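Local coordinates for glycoside hydrolase family 16 protein (Bacteroides ovatus, PDB 7KR6) that probably hydrolyses beta-glucans at internal linkages, as a family 16 endo-glucanase, and here holds a fluorinated glucan-derived ligand in its cleft, at residues E47-E53 and R98-K104; A66-V72 and I94-I99; A128-D134 and N231-N237. The protein carries 1 engineered substitution. All blocks are in the same frame, centred on the assembly; numbering follows the deposited sequence.

Contact 1: E47-E53 and R98-K104; sequences EKVWTKE and RINSKGK. With BGC (beta-D-glucopyranose), chain C.
Glu53 OE2 takes two side-chain donors of the facing strand at once, Arg98 NE at 3.0 Å in a salt bridge and Asn100 ND2 at 2.9 Å. They arrive from opposite faces of the carboxylate, each well above its plane, whereas the oxygen sits at the edge of the Arg98 guanidinium and nearly in its plane, so the two flat groups are turned 76° apart. Glutamate suits the place because one acid can pair with the arginine and hold the amide as well, while its OE1 is bonded to His55. Fixed at NE, the guanidinium gives NH2 to O6 of the bound glucose, 3.1 Å away along an almost straight N-H...O line. With CG anti to the backbone N (chi1 172°) and the chain extended to NE, Arg98 spans from strand to sugar. Asn100 is itself positioned by an Asx turn, in which its OD1 accepts from Lys102 N.

At the other end Lys104 runs fully stretched along the 47-51 loop, its stem passing the carbonyls of Lys48 and Val49. Its NZ gives bonds to Thr51 OG1 at 2.8 Å, to Glu47 O at 2.9 Å and, from above the carbonyl plane, to Trp50 O at 3.1 Å, a task for a long chain ending in three N-H groups. Ile99 CD1 rests over the Trp50 six-membered ring, whose indole NE1 is tied to Asp40.

Behind these side chains strand 51-52 runs antiparallel along one edge of strand 93-107, with Thr51 and Asn100 a hydrogen-bonded pair; at residues 99-101 the opposite edge is taken by strand 232-240.

Contact 2: A66-V72 and I94-I99; sequences AYDAAHV and IYSGRI. With BGC (beta-D-glucopyranose), chain C.
Ala66 and Tyr67 pair in parallel with Tyr95 and Ser96, the short strand 66-67 laying itself beside the start of strand 93-107 in the beta-sandwich. The backbone ladder has three rungs: Ala66 N gives to Ile94 O at 2.8 Å, Ser96 N to Ala66 O at 2.8 Å and Asp68 N to Ser96 O at 3.1 Å. Farther on, Gly97 lets the chains close up, its CA lying 3.7 Å from Val72 CG2.

The Tyr67 ring is covered by the stem of Arg98. Arg98 CB stands 3.6 Å from the Tyr67 ring centroid, almost on the normal, and CD follows over CE2; the guanidinium beyond them is turned 61° from the ring. A tyrosine fits here because its flat face carries the stem while its hydroxyl binds Asn237 and a water that also receives Arg98 NH1. His71 and Tyr95 meet differently: Tyr95 CB lies 3.5 Å from the His71 ring centroid, over one face of the imidazole, while the two rings, nearly parallel at 15°, are slid so far apart that they barely overlap.

His71 owes its orientation to Asp68, whose chi1 of 69° turns the carboxylate toward the imidazole. His71 ND1 gives a short bond of 2.6 Å to the syn side of Asp68 OD1, and NE2 is bonded to Glu88. With a carboxylate at each nitrogen the imidazole may be at least partly charged, which would strengthen the Asp68-His71 hydrogen bond that braces the turn. Through the shared water Tyr67 OH probably helps to steady the sugar-binding Arg98, whose NE is already paired with Glu53.

Contact 3: A128-D134 and N231-N237; sequences AFWMMGD and NFYILFN. With G2F (2-deoxy-2-fluoro-alpha-D-glucopyranose), chain B.
Trp130 leaves its strand opposite Leu235, and its chi1 of 55° folds the indole back from CB across the partner strand. From CG onward it is sandwiched. On one face G2F, the fluorinated glucose, puts C6 3.5 Å from Trp130 CE2, and the sugar's C5 lies over CE3 and CZ3. On the opposite face Leu235 CB is 3.7 Å from the centroid of the Trp130 five-membered ring, and farther out Leu235 CD2 reaches CZ2. At the edge NE1 donates to Asn237 OD1 at 2.7 Å; the bond is bent to 143° and enters above the amide's carbonyl plane, with ring and amide almost perpendicular at 80°. CH2, at the far end of the six-membered ring, lies against G2F O4. Tryptophan thus offers a broad face to the sugar's C-H groups and an N-H that fixes how the ring is turned. Met132, another residue of the glycan pocket, bends its flexible thioether so that CE lies 3.4 Å from Tyr233 OH and against Leu235 CD2.

On the other face of the sheet Phe129, Met131, Ile234 and Phe236 are all apolar. Phe129 and Phe236 run side by side, rings nearly parallel but slid apart, with centroids at 4.9 Å. Near the strand end Gly133 CA lies over the Phe232 ring face, 3.8 Å from its centroid, a CH-pi contact.

Six successive residue pairs make this a long antiparallel ladder. Strand 125-133 is flanked by 144-150 on one side and 232-240 on the other; 232-240 passes the sheet on to 93-107, while Phe129 and Phe236 face strand 112-117 across the interior of the sandwich.

Contacts 1 and 2 share Arg98, Ile99 and strand 93-107. Their centres are about 13 Å apart, and along the chain 66-72 and 94-99 fall within the span from 47 to 104; contact 3 follows later. Strand 232-240 binds it in: Ser101 N meets Ile234 O beside contact 1, about 10 Å away between centres, and Ile99 N meets Phe236 O beside contact 2, about 17 Å away. Side chains add a second tie, Arg98 NH2 packing on Trp130 CH2. The order of neighbouring strands is therefore 51-52 or 66-67, then 93-107, 232-240 and 125-133, which brings Arg98 and Trp130, from different strands, to the same glycan cleft.

Contact 1: E47-E53 and R98-K104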
# COMPACT_ATOMS: atom_id res chain seq x y z
N GLU A 47 33.99 7.66 3.69
CA GLU A 47 33.37 8.37 4.83
C GLU A 47 33.09 9.83 4.49
O GLU A 47 32.33 10.42 5.22
CB GLU A 47 34.23 8.18 6.08
CG GLU A 47 34.33 6.71 6.45
CD GLU A 47 35.13 6.41 7.70
OE1 GLU A 47 35.95 7.24 8.08
OE2 GLU A 47 34.91 5.32 8.27
N LYS A 48 33.58 10.37 3.38
CA LYS A 48 33.23 11.76 2.95
C LYS A 48 31.88 11.75 2.22
O LYS A 48 31.33 12.80 1.97
CB LYS A 48 34.29 12.36 2.05
CG LYS A 48 35.67 12.47 2.70
CD LYS A 48 36.63 13.32 1.89
CE LYS A 48 37.89 13.69 2.66
NZ LYS A 48 38.81 12.53 2.76
N VAL A 49 31.35 10.57 1.94
CA VAL A 49 30.07 10.41 1.21
C VAL A 49 29.04 9.67 2.06
O VAL A 49 27.87 10.05 1.97
CB VAL A 49 30.30 9.68 -0.12
CG1 VAL A 49 28.97 9.40 -0.84
CG2 VAL A 49 31.24 10.49 -0.99
N TRP A 50 29.46 8.62 2.77
CA TRP A 50 28.51 7.70 3.46
C TRP A 50 28.72 7.70 4.97
O TRP A 50 29.87 7.91 5.42
CB TRP A 50 28.66 6.28 2.89
CG TRP A 50 28.49 6.18 1.41
CD1 TRP A 50 29.47 6.04 0.47
CD2 TRP A 50 27.26 6.32 0.67
NE1 TRP A 50 28.94 6.02 -0.79
CE2 TRP A 50 27.57 6.16 -0.70
CE3 TRP A 50 25.91 6.46 1.05
CZ2 TRP A 50 26.63 6.24 -1.72
CZ3 TRP A 50 24.97 6.48 0.03
CH2 TRP A 50 25.31 6.38 -1.32
N THR A 51 27.66 7.40 5.72
CA THR A 51 27.66 7.13 7.15
C THR A 51 26.99 5.77 7.36
O THR A 51 25.86 5.60 6.88
CB THR A 51 26.92 8.23 7.91
OG1 THR A 51 27.48 9.44 7.41
CG2 THR A 51 27.01 8.11 9.41
N LYS A 52 27.66 4.88 8.07
CA LYS A 52 27.05 3.64 8.61
C LYS A 52 26.15 3.98 9.79
O LYS A 52 26.53 4.77 10.66
CB LYS A 52 28.13 2.63 9.03
CG LYS A 52 29.13 2.31 7.95
CD LYS A 52 30.14 1.30 8.41
CE LYS A 52 31.20 0.96 7.39
NZ LYS A 52 32.01 -0.20 7.86
N GLU A 53 24.97 3.37 9.84
CA GLU A 53 23.97 3.63 10.89
C GLU A 53 24.07 2.55 11.94
O GLU A 53 24.38 1.36 11.60
CB GLU A 53 22.54 3.77 10.34
CG GLU A 53 22.41 4.95 9.41
CD GLU A 53 20.98 5.26 9.01
OE1 GLU A 53 20.12 5.13 9.88
OE2 GLU A 53 20.74 5.58 7.84
N ARG A 98 23.07 -0.59 7.14
CA ARG A 98 22.31 0.53 6.55
C ARG A 98 23.28 1.71 6.44
O ARG A 98 23.96 1.99 7.46
CB ARG A 98 21.15 0.92 7.46
CG ARG A 98 20.41 2.20 7.05
CD ARG A 98 19.05 2.27 7.66
NE ARG A 98 18.48 3.61 7.67
CZ ARG A 98 17.21 3.88 7.88
NH1 ARG A 98 16.33 2.91 7.99
NH2 ARG A 98 16.79 5.14 7.98
N ILE A 99 23.29 2.37 5.30
CA ILE A 99 24.10 3.61 5.13
C ILE A 99 23.23 4.72 4.56
O ILE A 99 22.25 4.47 3.82
CB ILE A 99 25.32 3.35 4.24
CG1 ILE A 99 24.92 3.11 2.79
CG2 ILE A 99 26.18 2.25 4.81
CD1 ILE A 99 26.07 2.88 1.82
N ASN A 100 23.71 5.95 4.74
CA ASN A 100 23.10 7.10 4.09
C ASN A 100 24.18 8.12 3.72
O ASN A 100 25.24 8.09 4.35
CB ASN A 100 22.05 7.73 5.01
CG ASN A 100 22.62 8.41 6.25
OD1 ASN A 100 23.15 9.53 6.13
ND2 ASN A 100 22.59 7.75 7.40
N SER A 101 23.81 9.08 2.90
CA SER A 101 24.69 10.19 2.48
C SER A 101 24.17 11.54 3.01
O SER A 101 24.60 12.58 2.42
CB SER A 101 24.91 10.16 0.99
OG SER A 101 23.74 10.53 0.25
N LYS A 102 23.40 11.56 4.08
CA LYS A 102 22.83 12.82 4.64
C LYS A 102 23.97 13.76 5.01
O LYS A 102 24.95 13.31 5.70
CB LYS A 102 22.00 12.58 5.88
CG LYS A 102 21.20 13.78 6.36
CD LYS A 102 20.39 13.45 7.54
CE LYS A 102 19.38 14.52 7.89
NZ LYS A 102 20.08 15.82 8.02
N GLY A 103 23.83 15.01 4.59
CA GLY A 103 24.84 16.04 4.93
C GLY A 103 26.13 15.87 4.14
O GLY A 103 27.10 16.65 4.42
N LYS A 104 26.24 14.90 3.23
CA LYS A 104 27.49 14.57 2.48
C LYS A 104 27.26 14.57 0.97
O LYS A 104 28.12 15.05 0.20
CB LYS A 104 28.10 13.26 2.98
CG LYS A 104 28.45 13.22 4.46
CD LYS A 104 29.06 11.89 4.94
CE LYS A 104 29.51 11.94 6.40
NZ LYS A 104 29.99 10.63 6.87
C2 BGC C . 9.43 4.60 8.85
C3 BGC C . 9.63 5.87 9.71
C4 BGC C . 11.07 6.34 9.74
C5 BGC C . 11.65 6.51 8.33
C6 BGC C . 13.11 6.88 8.27
C1 BGC C . 10.10 4.89 7.53
O2 BGC C . 8.10 4.21 8.71
O3 BGC C . 9.10 5.53 11.00
O4 BGC C . 11.14 7.59 10.48
O5 BGC C . 11.47 5.25 7.62
O6 BGC C . 13.92 5.87 8.92
O HOH W 1 25.20 10.99 6.85
O HOH W 2 24.74 -0.39 9.53
O HOH W 3 18.58 7.41 8.63

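Contact 2: A66-V72 and I94-I99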
# COMPACT_ATOMS: atom_id res chain seq x y z
N ALA A 66 19.03 -5.29 14.45
CA ALA A 66 19.84 -4.13 14.86
C ALA A 66 20.70 -3.75 13.67
O ALA A 66 21.21 -4.62 12.95
CB ALA A 66 20.68 -4.53 16.04
N TYR A 67 20.91 -2.47 13.45
CA TYR A 67 21.92 -2.04 12.47
C TYR A 67 23.24 -1.76 13.20
O TYR A 67 23.18 -1.12 14.30
CB TYR A 67 21.43 -0.79 11.74
CG TYR A 67 20.32 -1.04 10.72
CD1 TYR A 67 20.54 -1.92 9.67
CD2 TYR A 67 19.11 -0.37 10.78
CE1 TYR A 67 19.58 -2.12 8.69
CE2 TYR A 67 18.16 -0.55 9.79
CZ TYR A 67 18.40 -1.42 8.74
OH TYR A 67 17.44 -1.61 7.76
N ASP A 68 24.34 -2.14 12.60
CA ASP A 68 25.66 -1.78 13.17
C ASP A 68 26.72 -1.68 12.10
O ASP A 68 26.51 -2.08 10.94
CB ASP A 68 26.04 -2.64 14.36
CG ASP A 68 26.35 -4.08 14.03
OD1 ASP A 68 26.82 -4.35 12.92
OD2 ASP A 68 26.15 -4.91 14.93
N ALA A 69 27.83 -1.06 12.48
CA ALA A 69 28.86 -0.73 11.48
C ALA A 69 29.52 -2.02 10.99
O ALA A 69 30.01 -2.03 9.86
CB ALA A 69 29.85 0.24 12.08
N ALA A 70 29.60 -3.06 11.82
CA ALA A 70 30.29 -4.30 11.43
C ALA A 70 29.57 -4.99 10.27
O ALA A 70 30.19 -5.86 9.62
CB ALA A 70 30.39 -5.23 12.61
N HIS A 71 28.29 -4.68 10.04
CA HIS A 71 27.51 -5.38 8.99
C HIS A 71 27.47 -4.56 7.71
O HIS A 71 26.62 -4.84 6.83
CB HIS A 71 26.17 -5.80 9.59
CG HIS A 71 26.35 -6.94 10.53
ND1 HIS A 71 26.74 -6.76 11.86
CD2 HIS A 71 26.23 -8.28 10.34
CE1 HIS A 71 26.83 -7.95 12.46
NE2 HIS A 71 26.53 -8.89 11.55
N VAL A 72 28.31 -3.53 7.62
CA VAL A 72 28.57 -2.79 6.37
C VAL A 72 30.04 -3.00 6.04
O VAL A 72 30.90 -2.73 6.93
CB VAL A 72 28.24 -1.29 6.51
CG1 VAL A 72 28.45 -0.60 5.18
CG2 VAL A 72 26.81 -1.07 7.02
N ILE A 94 19.42 -10.49 15.65
CA ILE A 94 19.62 -10.23 14.21
C ILE A 94 20.32 -8.87 14.01
O ILE A 94 19.98 -7.92 14.69
CB ILE A 94 18.29 -10.35 13.45
CG1 ILE A 94 17.78 -11.80 13.54
CG2 ILE A 94 18.46 -9.95 12.00
CD1 ILE A 94 16.38 -11.94 13.04
N TYR A 95 21.30 -8.87 13.12
CA TYR A 95 22.15 -7.69 12.80
C TYR A 95 22.16 -7.48 11.30
O TYR A 95 22.22 -8.44 10.56
CB TYR A 95 23.57 -7.94 13.28
CG TYR A 95 23.62 -8.34 14.73
CD1 TYR A 95 23.60 -7.37 15.72
CD2 TYR A 95 23.64 -9.68 15.10
CE1 TYR A 95 23.64 -7.71 17.06
CE2 TYR A 95 23.66 -10.03 16.45
CZ TYR A 95 23.68 -9.04 17.42
OH TYR A 95 23.68 -9.34 18.75
N SER A 96 22.21 -6.23 10.86
CA SER A 96 22.35 -5.96 9.42
C SER A 96 22.93 -4.56 9.26
O SER A 96 23.37 -3.99 10.26
CB SER A 96 21.02 -6.12 8.70
OG SER A 96 21.22 -6.15 7.31
N GLY A 97 23.00 -4.11 8.01
CA GLY A 97 23.64 -2.83 7.67
C GLY A 97 22.78 -1.87 6.91
O GLY A 97 21.86 -2.27 6.13
N ARG A 98 23.07 -0.59 7.14
CA ARG A 98 22.31 0.53 6.55
C ARG A 98 23.28 1.71 6.44
O ARG A 98 23.96 1.99 7.46
CB ARG A 98 21.15 0.92 7.46
CG ARG A 98 20.41 2.20 7.05
CD ARG A 98 19.05 2.27 7.66
NE ARG A 98 18.48 3.61 7.67
CZ ARG A 98 17.21 3.88 7.88
NH1 ARG A 98 16.33 2.91 7.99
NH2 ARG A 98 16.79 5.14 7.98
N ILE A 99 23.29 2.37 5.30
CA ILE A 99 24.10 3.61 5.13
C ILE A 99 23.23 4.72 4.56
O ILE A 99 22.25 4.47 3.82
CB ILE A 99 25.32 3.35 4.24
CG1 ILE A 99 24.92 3.11 2.79
CG2 ILE A 99 26.18 2.25 4.81
CD1 ILE A 99 26.07 2.88 1.82
C2 BGC C . 9.43 4.60 8.85
C3 BGC C . 9.63 5.87 9.71
C4 BGC C . 11.07 6.34 9.74
C5 BGC C . 11.65 6.51 8.33
C6 BGC C . 13.11 6.88 8.27
C1 BGC C . 10.10 4.89 7.53
O2 BGC C . 8.10 4.21 8.71
O3 BGC C . 9.10 5.53 11.00
O4 BGC C . 11.14 7.59 10.48
O5 BGC C . 11.47 5.25 7.62
O6 BGC C . 13.92 5.87 8.92
O HOH W 4 15.46 0.06 8.11
O HOH W 2 24.74 -0.39 9.53

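Contact 3: A128-D134 and N231-N237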
# COMPACT_ATOMS: atom_id res chain seq x y z
N ALA A 128 16.24 -2.34 0.42
CA ALA A 128 15.69 -1.11 -0.18
C ALA A 128 16.82 -0.18 -0.65
O ALA A 128 17.97 -0.21 -0.11
CB ALA A 128 14.76 -0.42 0.78
N PHE A 129 16.51 0.56 -1.69
CA PHE A 129 17.31 1.64 -2.27
C PHE A 129 16.39 2.85 -2.30
O PHE A 129 15.34 2.78 -2.98
CB PHE A 129 17.76 1.20 -3.67
CG PHE A 129 18.37 2.27 -4.54
CD1 PHE A 129 19.17 3.29 -4.01
CD2 PHE A 129 18.17 2.24 -5.91
CE1 PHE A 129 19.73 4.24 -4.86
CE2 PHE A 129 18.75 3.17 -6.76
CZ PHE A 129 19.53 4.17 -6.22
N TRP A 130 16.75 3.91 -1.58
CA TRP A 130 15.78 4.99 -1.33
C TRP A 130 16.48 6.31 -1.02
O TRP A 130 17.69 6.37 -1.03
CB TRP A 130 14.83 4.52 -0.24
CG TRP A 130 15.42 4.06 1.06
CD1 TRP A 130 16.18 2.95 1.29
CD2 TRP A 130 15.08 4.58 2.35
NE1 TRP A 130 16.38 2.80 2.63
CE2 TRP A 130 15.73 3.78 3.30
CE3 TRP A 130 14.30 5.66 2.79
CZ2 TRP A 130 15.57 3.99 4.66
CZ3 TRP A 130 14.17 5.86 4.13
CH2 TRP A 130 14.79 5.05 5.05
N MET A 131 15.67 7.35 -0.84
CA MET A 131 16.18 8.73 -0.69
C MET A 131 15.31 9.45 0.32
O MET A 131 14.09 9.16 0.38
CB MET A 131 16.15 9.45 -2.04
CG MET A 131 17.06 8.87 -3.07
SD MET A 131 16.70 9.47 -4.73
CE MET A 131 16.52 11.26 -4.58
N MET A 132 15.89 10.37 1.08
CA MET A 132 15.08 11.31 1.90
C MET A 132 15.60 12.72 1.72
O MET A 132 16.75 12.89 1.32
CB MET A 132 15.07 10.98 3.39
CG MET A 132 14.24 9.73 3.75
SD MET A 132 14.02 9.41 5.50
CE MET A 132 15.55 8.63 5.94
N GLY A 133 14.76 13.68 2.03
CA GLY A 133 15.15 15.10 1.93
C GLY A 133 16.31 15.43 2.85
O GLY A 133 16.33 15.06 4.01
N ASP A 134 17.30 16.12 2.30
CA ASP A 134 18.57 16.51 2.99
C ASP A 134 18.31 17.80 3.78
O ASP A 134 18.83 18.86 3.38
CB ASP A 134 19.68 16.61 1.95
CG ASP A 134 21.07 16.78 2.53
OD1 ASP A 134 21.32 16.21 3.60
OD2 ASP A 134 21.87 17.53 1.91
N ASN A 231 16.95 19.16 -2.45
CA ASN A 231 17.97 18.11 -2.37
C ASN A 231 17.47 16.92 -1.54
O ASN A 231 16.93 17.10 -0.41
CB ASN A 231 19.26 18.62 -1.78
CG ASN A 231 19.95 19.62 -2.67
OD1 ASN A 231 19.70 19.69 -3.88
ND2 ASN A 231 20.79 20.44 -2.06
N PHE A 232 17.79 15.74 -2.05
CA PHE A 232 17.59 14.44 -1.35
C PHE A 232 18.93 13.73 -1.28
O PHE A 232 19.68 13.78 -2.26
CB PHE A 232 16.56 13.60 -2.10
CG PHE A 232 15.11 13.83 -1.75
CD1 PHE A 232 14.51 15.07 -1.93
CD2 PHE A 232 14.31 12.79 -1.28
CE1 PHE A 232 13.16 15.26 -1.62
CE2 PHE A 232 12.99 13.01 -0.95
CZ PHE A 232 12.39 14.22 -1.17
N TYR A 233 19.18 13.03 -0.18
CA TYR A 233 20.32 12.10 -0.03
C TYR A 233 19.87 10.65 -0.19
O TYR A 233 18.66 10.37 -0.34
CB TYR A 233 20.96 12.31 1.33
CG TYR A 233 20.10 12.00 2.53
CD1 TYR A 233 20.02 10.71 3.07
CD2 TYR A 233 19.35 12.97 3.16
CE1 TYR A 233 19.27 10.42 4.20
CE2 TYR A 233 18.61 12.70 4.29
CZ TYR A 233 18.53 11.41 4.80
OH TYR A 233 17.82 11.14 5.92
N ILE A 234 20.86 9.78 -0.22
CA ILE A 234 20.70 8.36 -0.67
C ILE A 234 20.82 7.45 0.53
O ILE A 234 21.67 7.69 1.42
CB ILE A 234 21.72 8.03 -1.76
CG1 ILE A 234 21.65 8.99 -2.93
CG2 ILE A 234 21.57 6.59 -2.24
CD1 ILE A 234 22.92 9.08 -3.77
N LEU A 235 20.01 6.39 0.53
CA LEU A 235 20.11 5.33 1.53
C LEU A 235 20.07 3.97 0.85
O LEU A 235 19.43 3.82 -0.21
CB LEU A 235 18.98 5.35 2.56
CG LEU A 235 18.79 6.66 3.31
CD1 LEU A 235 17.69 7.49 2.68
CD2 LEU A 235 18.49 6.39 4.75
N PHE A 236 20.80 3.03 1.48
CA PHE A 236 20.71 1.57 1.18
C PHE A 236 20.59 0.82 2.50
O PHE A 236 21.30 1.15 3.46
CB PHE A 236 21.93 1.03 0.45
CG PHE A 236 22.20 1.59 -0.93
CD1 PHE A 236 21.59 1.11 -2.07
CD2 PHE A 236 23.14 2.60 -1.06
CE1 PHE A 236 21.92 1.62 -3.32
CE2 PHE A 236 23.41 3.16 -2.30
CZ PHE A 236 22.81 2.66 -3.43
N ASN A 237 19.77 -0.22 2.54
CA ASN A 237 19.69 -1.02 3.79
C ASN A 237 19.16 -2.40 3.47
O ASN A 237 18.52 -2.58 2.40
CB ASN A 237 18.78 -0.39 4.84
CG ASN A 237 17.33 -0.43 4.42
OD1 ASN A 237 16.94 0.23 3.43
ND2 ASN A 237 16.58 -1.39 4.96
C1 G2F B . 10.20 4.25 3.03
C2 G2F B . 9.63 4.11 4.40
C3 G2F B . 10.71 3.84 5.43
C4 G2F B . 11.43 2.57 5.02
C5 G2F B . 12.04 2.84 3.61
C6 G2F B . 12.89 1.74 3.02
O3 G2F B . 10.14 3.74 6.73
O4 G2F B . 12.44 2.28 6.05
O5 G2F B . 11.03 3.16 2.63
O6 G2F B . 12.17 0.46 3.08
F2 G2F B . 8.83 5.26 4.68
O HOH W 5 16.14 13.31 6.26
O HOH W 6 21.01 20.05 1.00
O HOH W 7 16.30 19.33 1.24